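Glutathione reductase (Bartonella henselae, PDB 3O0H) probably catalyses the NADPH-dependent reduction of glutathione disulfide to two molecules of glutathione, using bound FAD and a redox-active disulfide. Local coordinates at residues Leu413-Val427 and Ile439-Asp453. Sequence-based numbering, arbitrary orientation.
Sequences LVVDGESRIVVGAHV and IGISLKGKLTKDIFD
In the dimerisation domain a beta hairpin, strands 413-416 and 422-427, packs one face of its sheet on helix 439-444 and the start of helix 449-453. Arg-420, at the hairpin turn, grips the second helix twice. Its carbonyl O accepts from Lys-449 N at 2.9 Å, taking up an amide of the first helical turn, while its NE donates a nearly straight hydrogen bond, part of a salt bridge, to Asp-450 OD2 (3.0 Å, 168° at the hydrogen). The carboxylate is twisted 58° from the guanidinium, so OD2 is met from above its own plane. Bends at chi2 and chi3 fold the arginine back over Lys-449, whose CB lies beneath the centre of the guanidinium. A water joins Arg-420 NH2, Lys-449 NZ and Asp-453 OD2, keeping an acceptor between the two cations; Lys-449 NZ also bonds Asp-453 OD1 and Met-469 O.

Further along, Val-422 is a branched wedge: CG1, anti to the backbone N (chi1 -176°), meets Leu-443 CD1 at 3.8 Å, and CG2 reaches Phe-452 CE1 at 3.6 Å. Leu-413 CD1 approaches the same ring obliquely, near CD2. Small Ala-425 lets the helix come close, its CB 3.5 Å from Ile-439 CG2. Positive phi at Lys-446 closes helix 439-444 in a Schellman motif, and Leu-447 O then receives a weak bond from Val-422 N.

Strand 387-395 flanks the hairpin, supplying Glu-389 and Tyr-391 to Arg-420 NH1, and strand 371-375 lies along its other edge; from helix 432-444, Ser-442 OG hydrogen-bonds Ser-442 of the second subunit.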
ATOM      1  N   LEU B 413       0.304 -15.800   5.343  1.00 14.21           N
ATOM      2  CA  LEU B 413      -0.445 -16.466   4.285  1.00 13.80           C
ATOM      3  C   LEU B 413      -0.826 -17.871   4.753  1.00 13.50           C
ATOM      4  O   LEU B 413      -0.044 -18.575   5.344  1.00 14.25           O
ATOM      5  CB  LEU B 413       0.384 -16.502   3.022  1.00 15.56           C
ATOM      6  CG  LEU B 413       0.807 -15.165   2.427  1.00 15.52           C
ATOM      7  CD1 LEU B 413       1.735 -15.360   1.232  1.00 15.50           C
ATOM      8  CD2 LEU B 413      -0.407 -14.351   2.062  1.00 13.27           C
ATOM      9  N   VAL B 414      -2.065 -18.253   4.483  1.00 13.11           N
ATOM     10  CA  VAL B 414      -2.607 -19.501   4.920  1.00 12.89           C
ATOM     11  C   VAL B 414      -2.825 -20.302   3.636  1.00 11.94           C
ATOM     12  O   VAL B 414      -3.522 -19.872   2.722  1.00 13.14           O
ATOM     13  CB  VAL B 414      -3.902 -19.322   5.678  1.00 12.59           C
ATOM     14  CG1 VAL B 414      -4.446 -20.707   6.063  1.00 14.31           C
ATOM     15  CG2 VAL B 414      -3.721 -18.469   6.948  1.00 13.06           C
ATOM     16  N   VAL B 415      -2.215 -21.459   3.559  1.00 14.28           N
ATOM     17  CA  VAL B 415      -2.133 -22.161   2.261  1.00 14.36           C
ATOM     18  C   VAL B 415      -2.713 -23.579   2.364  1.00 15.40           C
ATOM     19  O   VAL B 415      -2.455 -24.277   3.335  1.00 18.49           O
ATOM     20  CB  VAL B 415      -0.661 -22.132   1.759  1.00 15.47           C
ATOM     21  CG1 VAL B 415      -0.487 -22.971   0.481  1.00 14.42           C
ATOM     22  CG2 VAL B 415      -0.212 -20.655   1.542  1.00 13.87           C
ATOM     23  N   ASP B 416      -3.500 -23.991   1.368  1.00 16.69           N
ATOM     24  CA  ASP B 416      -3.987 -25.358   1.303  1.00 18.61           C
ATOM     25  C   ASP B 416      -2.831 -26.150   0.719  1.00 19.39           C
ATOM     26  O   ASP B 416      -2.469 -25.970  -0.428  1.00 21.27           O
ATOM     27  CB  ASP B 416      -5.262 -25.422   0.443  1.00 19.30           C
ATOM     28  CG  ASP B 416      -5.719 -26.864   0.131  1.00 20.94           C
ATOM     29  OD1 ASP B 416      -5.072 -27.816   0.576  1.00 19.72           O
ATOM     30  OD2 ASP B 416      -6.729 -26.999  -0.587  1.00 23.47           O
ATOM     31  N   GLY B 417      -2.240 -27.006   1.529  1.00 20.87           N
ATOM     32  CA  GLY B 417      -1.080 -27.832   1.126  1.00 22.91           C
ATOM     33  C   GLY B 417      -1.287 -28.797  -0.036  1.00 24.63           C
ATOM     34  O   GLY B 417      -0.336 -29.167  -0.703  1.00 26.01           O
ATOM     35  N   GLU B 418      -2.519 -29.217  -0.286  1.00 24.41           N
ATOM     36  CA  GLU B 418      -2.772 -30.146  -1.379  1.00 26.37           C
ATOM     37  C   GLU B 418      -2.912 -29.413  -2.691  1.00 24.35           C
ATOM     38  O   GLU B 418      -2.350 -29.844  -3.655  1.00 25.65           O
ATOM     39  CB  GLU B 418      -4.026 -30.975  -1.146  1.00 27.21           C
ATOM     40  CG  GLU B 418      -3.877 -31.956   0.000  1.00 32.12           C
ATOM     41  CD  GLU B 418      -5.208 -32.611   0.385  1.00 37.60           C
ATOM     42  OE1 GLU B 418      -6.219 -31.879   0.620  1.00 39.10           O
ATOM     43  OE2 GLU B 418      -5.214 -33.855   0.496  1.00 42.58           O
ATOM     44  N   SER B 419      -3.684 -28.331  -2.733  1.00 21.46           N
ATOM     45  CA  SER B 419      -3.864 -27.566  -3.990  1.00 22.19           C
ATOM     46  C   SER B 419      -2.771 -26.488  -4.183  1.00 21.77           C
ATOM     47  O   SER B 419      -2.592 -25.987  -5.290  1.00 23.30           O
ATOM     48  CB  SER B 419      -5.213 -26.862  -4.004  1.00 20.40           C
ATOM     49  OG  SER B 419      -5.172 -25.821  -3.026  1.00 20.29           O
ATOM     50  N   ARG B 420      -2.054 -26.157  -3.117  1.00 21.08           N
ATOM     51  CA  ARG B 420      -1.117 -25.009  -3.073  1.00 21.44           C
ATOM     52  C   ARG B 420      -1.828 -23.632  -3.169  1.00 19.33           C
ATOM     53  O   ARG B 420      -1.169 -22.594  -3.154  1.00 18.42           O
ATOM     54  CB  ARG B 420       0.022 -25.150  -4.110  1.00 24.36           C
ATOM     55  CG  ARG B 420       1.074 -26.273  -3.755  1.00 29.35           C
ATOM     56  CD  ARG B 420       2.015 -25.849  -2.601  1.00 31.52           C
ATOM     57  NE  ARG B 420       3.064 -24.861  -2.966  1.00 35.54           N
ATOM     58  CZ  ARG B 420       3.842 -24.203  -2.089  1.00 37.10           C
ATOM     59  NH1 ARG B 420       3.701 -24.400  -0.777  1.00 36.80           N
ATOM     60  NH2 ARG B 420       4.791 -23.354  -2.516  1.00 36.16           N
ATOM     61  N   ILE B 421      -3.162 -23.604  -3.193  1.00 16.76           N
ATOM     62  CA  ILE B 421      -3.888 -22.325  -3.261  1.00 15.55           C
ATOM     63  C   ILE B 421      -3.739 -21.533  -1.931  1.00 14.65           C
ATOM     64  O   ILE B 421      -3.868 -22.099  -0.829  1.00 15.61           O
ATOM     65  CB  ILE B 421      -5.370 -22.525  -3.621  1.00 15.21           C
ATOM     66  CG1 ILE B 421      -5.517 -23.133  -5.034  1.00 15.99           C
ATOM     67  CG2 ILE B 421      -6.081 -21.195  -3.594  1.00 14.13           C
ATOM     68  CD1 ILE B 421      -6.940 -23.607  -5.402  1.00 17.82           C
ATOM     69  N   VAL B 422      -3.472 -20.235  -2.042  1.00 13.98           N
ATOM     70  CA  VAL B 422      -3.483 -19.342  -0.865  1.00 12.41           C
ATOM     71  C   VAL B 422      -4.956 -19.088  -0.574  1.00 12.83           C
ATOM     72  O   VAL B 422      -5.679 -18.498  -1.398  1.00 12.79           O
ATOM     73  CB  VAL B 422      -2.794 -18.032  -1.102  1.00 11.70           C
ATOM     74  CG1 VAL B 422      -2.779 -17.214   0.207  1.00  9.59           C
ATOM     75  CG2 VAL B 422      -1.399 -18.260  -1.655  1.00 12.96           C
ATOM     76  N   VAL B 423      -5.396 -19.595   0.574  1.00 13.59           N
ATOM     77  CA  VAL B 423      -6.785 -19.530   0.996  1.00 13.87           C
ATOM     78  C   VAL B 423      -7.091 -18.481   2.043  1.00 14.09           C
ATOM     79  O   VAL B 423      -8.264 -18.246   2.355  1.00 14.31           O
ATOM     80  CB  VAL B 423      -7.267 -20.884   1.531  1.00 15.43           C
ATOM     81  CG1 VAL B 423      -7.152 -21.966   0.404  1.00 15.80           C
ATOM     82  CG2 VAL B 423      -6.510 -21.298   2.798  1.00 15.26           C
ATOM     83  N   GLY B 424      -6.062 -17.860   2.600  1.00 13.87           N
ATOM     84  CA  GLY B 424      -6.250 -16.756   3.546  1.00 13.63           C
ATOM     85  C   GLY B 424      -5.004 -15.869   3.590  1.00 13.20           C
ATOM     86  O   GLY B 424      -3.893 -16.355   3.384  1.00 13.74           O
ATOM     87  N   ALA B 425      -5.197 -14.579   3.871  1.00 12.43           N
ATOM     88  CA  ALA B 425      -4.092 -13.643   3.992  1.00 12.18           C
ATOM     89  C   ALA B 425      -4.508 -12.562   5.002  1.00 12.07           C
ATOM     90  O   ALA B 425      -5.615 -11.995   4.909  1.00 10.89           O
ATOM     91  CB  ALA B 425      -3.731 -12.992   2.612  1.00 10.28           C
ATOM     92  N   HIS B 426      -3.585 -12.279   5.923  1.00 11.82           N
ATOM     93  CA  HIS B 426      -3.823 -11.462   7.115  1.00 12.19           C
ATOM     94  C   HIS B 426      -2.645 -10.543   7.363  1.00 11.96           C
ATOM     95  O   HIS B 426      -1.506 -10.988   7.346  1.00 12.60           O
ATOM     96  CB  HIS B 426      -4.069 -12.377   8.316  1.00 11.84           C
ATOM     97  CG  HIS B 426      -5.030 -13.468   8.004  1.00 13.90           C
ATOM     98  ND1 HIS B 426      -6.377 -13.234   7.815  1.00 13.93           N
ATOM     99  CD2 HIS B 426      -4.827 -14.781   7.729  1.00 12.23           C
ATOM    100  CE1 HIS B 426      -6.963 -14.368   7.476  1.00 15.34           C
ATOM    101  NE2 HIS B 426      -6.048 -15.329   7.445  1.00 13.03           N
ATOM    102  N   VAL B 427      -2.919  -9.255   7.577  1.00 11.87           N
ATOM    103  CA  VAL B 427      -1.892  -8.237   7.611  1.00 11.90           C
ATOM    104  C   VAL B 427      -2.234  -7.298   8.760  1.00 12.40           C
ATOM    105  O   VAL B 427      -3.400  -6.919   8.945  1.00 11.83           O
ATOM    106  CB  VAL B 427      -1.815  -7.450   6.298  1.00 11.31           C
ATOM    107  CG1 VAL B 427      -0.685  -6.380   6.299  1.00 12.21           C
ATOM    108  CG2 VAL B 427      -1.647  -8.352   5.072  1.00 13.00           C
ATOM    109  N   ILE B 439      -3.717  -8.097  -2.214  1.00 11.39           N
ATOM    110  CA  ILE B 439      -3.584  -9.547  -2.082  1.00 11.16           C
ATOM    111  C   ILE B 439      -4.936 -10.233  -2.411  1.00 11.56           C
ATOM    112  O   ILE B 439      -4.994 -11.344  -2.961  1.00 11.36           O
ATOM    113  CB  ILE B 439      -3.119  -9.894  -0.657  1.00 12.09           C
ATOM    114  CG1 ILE B 439      -1.748  -9.280  -0.353  1.00 14.05           C
ATOM    115  CG2 ILE B 439      -3.013 -11.381  -0.445  1.00 12.16           C
ATOM    116  CD1 ILE B 439      -1.267  -9.600   1.076  1.00 14.63           C
ATOM    117  N   GLY B 440      -6.039  -9.539  -2.104  1.00 11.79           N
ATOM    118  CA  GLY B 440      -7.349 -10.072  -2.305  1.00 12.08           C
ATOM    119  C   GLY B 440      -7.656 -10.377  -3.783  1.00 12.46           C
ATOM    120  O   GLY B 440      -8.397 -11.298  -4.113  1.00 11.90           O
ATOM    121  N   ILE B 441      -7.058  -9.603  -4.672  1.00 12.01           N
ATOM    122  CA  ILE B 441      -7.183  -9.851  -6.097  1.00 11.78           C
ATOM    123  C   ILE B 441      -6.517 -11.192  -6.446  1.00 12.55           C
ATOM    124  O   ILE B 441      -7.110 -12.012  -7.162  1.00 12.59           O
ATOM    125  CB  ILE B 441      -6.507  -8.723  -6.892  1.00 12.15           C
ATOM    126  CG1 ILE B 441      -7.213  -7.368  -6.604  1.00 11.87           C
ATOM    127  CG2 ILE B 441      -6.509  -9.025  -8.424  1.00 13.98           C
ATOM    128  CD1 ILE B 441      -6.397  -6.198  -7.183  1.00 10.76           C
ATOM    129  N   SER B 442      -5.316 -11.418  -5.912  1.00 11.44           N
ATOM    130  CA  SER B 442      -4.610 -12.660  -6.128  1.00 12.17           C
ATOM    131  C   SER B 442      -5.385 -13.850  -5.565  1.00 12.52           C
ATOM    132  O   SER B 442      -5.489 -14.880  -6.226  1.00 13.29           O
ATOM    133  CB  SER B 442      -3.208 -12.558  -5.549  1.00 12.60           C
ATOM    134  OG  SER B 442      -2.485 -11.544  -6.260  1.00 14.35           O
ATOM    135  N   LEU B 443      -5.958 -13.705  -4.372  1.00 11.89           N
ATOM    136  CA  LEU B 443      -6.777 -14.766  -3.762  1.00 12.61           C
ATOM    137  C   LEU B 443      -8.086 -15.012  -4.543  1.00 13.12           C
ATOM    138  O   LEU B 443      -8.486 -16.172  -4.735  1.00 13.39           O
ATOM    139  CB  LEU B 443      -7.060 -14.534  -2.282  1.00 12.89           C
ATOM    140  CG  LEU B 443      -6.021 -15.122  -1.312  1.00 14.48           C
ATOM    141  CD1 LEU B 443      -4.709 -14.467  -1.529  1.00 17.80           C
ATOM    142  CD2 LEU B 443      -6.426 -14.995   0.135  1.00 14.74           C
ATOM    143  N   LYS B 444      -8.724 -13.949  -5.033  1.00 12.67           N
ATOM    144  CA  LYS B 444      -9.910 -14.107  -5.912  1.00 12.94           C
ATOM    145  C   LYS B 444      -9.561 -14.969  -7.126  1.00 13.86           C
ATOM    146  O   LYS B 444     -10.394 -15.723  -7.628  1.00 13.96           O
ATOM    147  CB  LYS B 444     -10.471 -12.725  -6.364  1.00 12.61           C
ATOM    148  CG  LYS B 444     -11.890 -12.798  -6.944  1.00 14.39           C
ATOM    149  CD  LYS B 444     -12.896 -13.131  -5.824  1.00 15.13           C
ATOM    150  CE  LYS B 444     -14.349 -13.114  -6.247  1.00 17.18           C
ATOM    151  NZ  LYS B 444     -15.150 -13.699  -5.148  1.00 16.69           N
ATOM    152  N   GLY B 445      -8.336 -14.818  -7.614  1.00 13.72           N
ATOM    153  CA  GLY B 445      -7.802 -15.570  -8.711  1.00 14.79           C
ATOM    154  C   GLY B 445      -7.344 -16.986  -8.390  1.00 14.91           C
ATOM    155  O   GLY B 445      -6.959 -17.704  -9.309  1.00 15.28           O
ATOM    156  N   LYS B 446      -7.395 -17.354  -7.110  1.00 13.87           N
ATOM    157  CA  LYS B 446      -6.948 -18.673  -6.605  1.00 14.71           C
ATOM    158  C   LYS B 446      -5.503 -18.957  -6.974  1.00 14.47           C
ATOM    159  O   LYS B 446      -5.106 -20.094  -7.213  1.00 14.94           O
ATOM    160  CB  LYS B 446      -7.880 -19.770  -7.083  1.00 15.89           C
ATOM    161  CG  LYS B 446      -9.339 -19.486  -6.709  1.00 19.40           C
ATOM    162  CD  LYS B 446      -9.752 -20.103  -5.423  1.00 24.34           C
ATOM    163  CE  LYS B 446     -11.211 -19.732  -5.067  1.00 26.28           C
ATOM    164  NZ  LYS B 446     -12.083 -20.143  -6.158  1.00 29.02           N
ATOM    165  N   LEU B 447      -4.684 -17.918  -6.959  1.00 13.60           N
ATOM    166  CA  LEU B 447      -3.283 -18.112  -7.281  1.00 14.06           C
ATOM    167  C   LEU B 447      -2.627 -18.966  -6.210  1.00 14.31           C
ATOM    168  O   LEU B 447      -2.946 -18.864  -5.010  1.00 11.39           O
ATOM    169  CB  LEU B 447      -2.573 -16.773  -7.395  1.00 13.79           C
ATOM    170  CG  LEU B 447      -2.967 -15.908  -8.599  1.00 15.02           C
ATOM    171  CD1 LEU B 447      -2.056 -14.653  -8.641  1.00 15.35           C
ATOM    172  CD2 LEU B 447      -2.853 -16.659  -9.950  1.00 14.46           C
ATOM    173  N   THR B 448      -1.665 -19.758  -6.647  1.00 15.48           N
ATOM    174  CA  THR B 448      -0.990 -20.679  -5.760  1.00 17.40           C
ATOM    175  C   THR B 448       0.202 -19.965  -5.131  1.00 17.33           C
ATOM    176  O   THR B 448       0.679 -18.922  -5.623  1.00 17.68           O
ATOM    177  CB  THR B 448      -0.524 -21.939  -6.485  1.00 19.18           C
ATOM    178  OG1 THR B 448       0.333 -21.575  -7.580  1.00 18.93           O
ATOM    179  CG2 THR B 448      -1.721 -22.744  -7.034  1.00 21.24           C
ATOM    180  N   LYS B 449       0.655 -20.526  -4.021  1.00 17.16           N
ATOM    181  CA  LYS B 449       1.763 -19.981  -3.288  1.00 17.56           C
ATOM    182  C   LYS B 449       3.022 -19.906  -4.173  1.00 19.25           C
ATOM    183  O   LYS B 449       3.836 -18.979  -4.035  1.00 18.80           O
ATOM    184  CB  LYS B 449       2.013 -20.854  -2.061  1.00 17.76           C
ATOM    185  CG  LYS B 449       3.194 -20.401  -1.190  1.00 18.82           C
ATOM    186  CD  LYS B 449       3.127 -18.900  -0.803  1.00 18.08           C
ATOM    187  CE  LYS B 449       4.172 -18.593   0.334  1.00 18.47           C
ATOM    188  NZ  LYS B 449       5.547 -19.058   0.008  1.00 15.38           N
ATOM    189  N   ASP B 450       3.155 -20.859  -5.106  1.00 19.87           N
ATOM    190  CA  ASP B 450       4.241 -20.865  -6.072  1.00 21.22           C
ATOM    191  C   ASP B 450       4.315 -19.610  -6.933  1.00 20.27           C
ATOM    192  O   ASP B 450       5.393 -19.185  -7.304  1.00 20.01           O
ATOM    193  CB  ASP B 450       4.147 -22.121  -6.952  1.00 24.46           C
ATOM    194  CG  ASP B 450       4.266 -23.361  -6.131  1.00 29.68           C
ATOM    195  OD1 ASP B 450       5.409 -23.641  -5.730  1.00 32.91           O
ATOM    196  OD2 ASP B 450       3.213 -23.992  -5.814  1.00 35.30           O
ATOM    197  N   ILE B 451       3.184 -19.017  -7.251  1.00 18.78           N
ATOM    198  CA  ILE B 451       3.159 -17.817  -8.081  1.00 17.98           C
ATOM    199  C   ILE B 451       3.611 -16.612  -7.257  1.00 18.62           C
ATOM    200  O   ILE B 451       4.310 -15.729  -7.780  1.00 18.89           O
ATOM    201  CB  ILE B 451       1.757 -17.512  -8.631  1.00 17.77           C
ATOM    202  CG1 ILE B 451       1.257 -18.629  -9.578  1.00 18.85           C
ATOM    203  CG2 ILE B 451       1.721 -16.096  -9.311  1.00 16.92           C
ATOM    204  CD1 ILE B 451       2.163 -19.026 -10.694  1.00 17.31           C
ATOM    205  N   PHE B 452       3.209 -16.558  -5.985  1.00 18.08           N
ATOM    206  CA  PHE B 452       3.733 -15.544  -5.071  1.00 18.69           C
ATOM    207  C   PHE B 452       5.258 -15.608  -5.058  1.00 20.01           C
ATOM    208  O   PHE B 452       5.943 -14.576  -5.175  1.00 20.92           O
ATOM    209  CB  PHE B 452       3.204 -15.741  -3.633  1.00 19.39           C
ATOM    210  CG  PHE B 452       1.796 -15.221  -3.397  1.00 16.60           C
ATOM    211  CD1 PHE B 452       0.688 -15.828  -3.970  1.00 17.09           C
ATOM    212  CD2 PHE B 452       1.576 -14.153  -2.542  1.00 14.96           C
ATOM    213  CE1 PHE B 452      -0.617 -15.370  -3.735  1.00 16.63           C
ATOM    214  CE2 PHE B 452       0.254 -13.666  -2.311  1.00 15.87           C
ATOM    215  CZ  PHE B 452      -0.836 -14.279  -2.908  1.00 13.46           C
ATOM    216  N   ASP B 453       5.806 -16.818  -4.889  1.00 20.71           N
ATOM    217  CA  ASP B 453       7.257 -16.983  -4.778  1.00 21.38           C
ATOM    218  C   ASP B 453       7.991 -16.628  -6.074  1.00 22.07           C
ATOM    219  O   ASP B 453       9.169 -16.271  -6.044  1.00 22.42           O
ATOM    220  CB  ASP B 453       7.613 -18.424  -4.422  1.00 22.94           C
ATOM    221  CG  ASP B 453       7.187 -18.823  -3.040  1.00 22.41           C
ATOM    222  OD1 ASP B 453       6.684 -17.981  -2.280  1.00 24.44           O
ATOM    223  OD2 ASP B 453       7.381 -20.005  -2.714  1.00 25.50           O
TER
HETATM  224  O   HOH W   1       6.430 -21.577  -0.824  1.00  7.65           O
HETATM  225  O   HOH W   2      -8.166 -18.074  -2.661  1.00  5.15           O
HETATM  226  O   HOH W   3      -5.200 -17.665  -3.928  1.00 10.89           O